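Local coordinates for ADP-ribosyltransferase (PDB 1OJQ), which probably transfers ADP-ribose from NAD+ to target proteins, as a C3-like mono-ADP-ribosyltransferase exoenzyme, at residues A[33-36]-A[37-40]. Sequence-based numbering, arbitrary orientation.
Sequences IYNY and TKNS
Ser40 sets its CB over one face of the Tyr36 ring, 3.7 Å from the ring centroid and 24° off the normal, a CH-pi contact made just where helix 27-38 runs out. The methylene lies offset toward the rim, on the hydroxyl-bearing side, and CZ of Tyr36 is its nearest ring atom at 3.4 Å from Ser40 CB. With CG anti to the backbone N (chi1 -175°), beside the carbonyl carbon, the Tyr36 ring reaches toward the C-terminal end, where Ser40 packs on its face; Tyr136 meets the same ring edge-to-face, and Leu68 of helix 59-73 also touches this side chain.

On another side of the turn, Thr37 folds back on its own helix. A chi1 of 68° places OG1 between the backbone N and the carbonyl carbon, from where it donates to Tyr34 O at 2.7 Å, tilted a little from the carbonyl plane. Tyr34 O also takes the helical bond from Lys38 N at 3.1 Å, so two donors grip one carbonyl. Thr37 OG1 in turn accepts from Ala174 N, tying the helix to a neighbouring loop.

Lys38 crosses the Tyr34 ring obliquely, its CG 3.5 Å from Tyr34 CE2, and lies side by side with Asn35, pointing the same way, its CD 3.5 Å from Asn35 OD1. A water donates to Asn35 OD1 and accepts from Lys38 NZ, bridging the two ends.

Asn39 leaves helical geometry, and Asn39 N donates to Tyr36 O at 3.2 Å. The whole is a helix C-terminus that presents Thr37, an NAD+-binding residue, close to Glu180 of the same site in this ADP-ribosyltransferase fold.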
loop_
_atom_site.group_PDB
_atom_site.type_symbol
_atom_site.label_atom_id
_atom_site.label_comp_id
_atom_site.label_asym_id
_atom_site.label_seq_id
_atom_site.Cartn_x
_atom_site.Cartn_y
_atom_site.Cartn_z
ATOM N N ILE A 33 7.368 12.147 8.054
ATOM C CA ILE A 33 6.570 11.690 6.910
ATOM C C ILE A 33 7.168 12.246 5.625
ATOM O O ILE A 33 7.325 11.521 4.635
ATOM C CB ILE A 33 5.103 12.126 7.036
ATOM C CG1 ILE A 33 4.405 11.496 8.250
ATOM C CG2 ILE A 33 4.316 11.874 5.756
ATOM C CD1 ILE A 33 3.134 12.255 8.626
ATOM N N TYR A 34 7.519 13.528 5.609
ATOM C CA TYR A 34 8.027 14.133 4.366
ATOM C C TYR A 34 9.280 13.399 3.912
ATOM O O TYR A 34 9.410 13.003 2.758
ATOM C CB TYR A 34 8.322 15.631 4.532
ATOM C CG TYR A 34 8.561 16.302 3.198
ATOM C CD1 TYR A 34 7.512 16.869 2.480
ATOM C CD2 TYR A 34 9.832 16.373 2.637
ATOM C CE1 TYR A 34 7.693 17.482 1.258
ATOM C CE2 TYR A 34 10.033 16.984 1.412
ATOM C CZ TYR A 34 8.974 17.537 0.729
ATOM O OH TYR A 34 9.193 18.144 -0.479
ATOM N N ASN A 35 10.243 13.230 4.812
ATOM C CA ASN A 35 11.484 12.553 4.441
ATOM C C ASN A 35 11.236 11.135 3.941
ATOM O O ASN A 35 11.926 10.678 3.024
ATOM C CB ASN A 35 12.471 12.536 5.610
ATOM C CG ASN A 35 13.096 13.900 5.817
ATOM O OD1 ASN A 35 13.146 14.746 4.914
ATOM N ND2 ASN A 35 13.567 14.127 7.037
ATOM N N TYR A 36 10.270 10.428 4.517
ATOM C CA TYR A 36 9.943 9.092 4.018
ATOM C C TYR A 36 9.483 9.163 2.570
ATOM O O TYR A 36 9.927 8.367 1.729
ATOM C CB TYR A 36 8.901 8.395 4.935
ATOM C CG TYR A 36 8.701 6.971 4.434
ATOM C CD1 TYR A 36 9.598 5.981 4.824
ATOM C CD2 TYR A 36 7.663 6.632 3.585
ATOM C CE1 TYR A 36 9.431 4.675 4.369
ATOM C CE2 TYR A 36 7.496 5.334 3.120
ATOM C CZ TYR A 36 8.384 4.364 3.523
ATOM O OH TYR A 36 8.230 3.069 3.063
ATOM N N THR A 37 8.572 10.083 2.257
ATOM C CA THR A 37 8.049 10.194 0.898
ATOM C C THR A 37 9.140 10.554 -0.107
ATOM O O THR A 37 9.026 10.115 -1.250
ATOM C CB THR A 37 6.919 11.227 0.746
ATOM O OG1 THR A 37 7.430 12.561 0.938
ATOM C CG2 THR A 37 5.825 10.980 1.777
ATOM N N LYS A 38 10.167 11.290 0.285
ATOM C CA LYS A 38 11.280 11.667 -0.565
ATOM C C LYS A 38 12.183 10.498 -0.967
ATOM O O LYS A 38 12.714 10.487 -2.063
ATOM C CB LYS A 38 12.231 12.620 0.178
ATOM C CG LYS A 38 11.685 13.949 0.616
ATOM C CD LYS A 38 12.779 14.686 1.389
ATOM C CE LYS A 38 13.733 15.393 0.441
ATOM N NZ LYS A 38 14.831 16.058 1.214
ATOM N N ASN A 39 12.373 9.592 -0.022
ATOM C CA ASN A 39 13.475 8.630 -0.007
ATOM C C ASN A 39 13.225 7.529 1.024
ATOM O O ASN A 39 13.731 7.630 2.139
ATOM C CB ASN A 39 14.746 9.390 0.336
ATOM C CG ASN A 39 16.068 8.727 0.029
ATOM O OD1 ASN A 39 16.181 7.827 -0.808
ATOM N ND2 ASN A 39 17.109 9.211 0.721
ATOM N N SER A 40 12.447 6.546 0.626
ATOM C CA SER A 40 12.066 5.464 1.534
ATOM C C SER A 40 13.098 4.359 1.561
ATOM O O SER A 40 13.148 3.609 2.521
ATOM C CB SER A 40 10.717 4.887 1.117
ATOM O OG SER A 40 10.808 4.308 -0.181
HETATM O O HOH W 1 15.695 15.358 4.140
#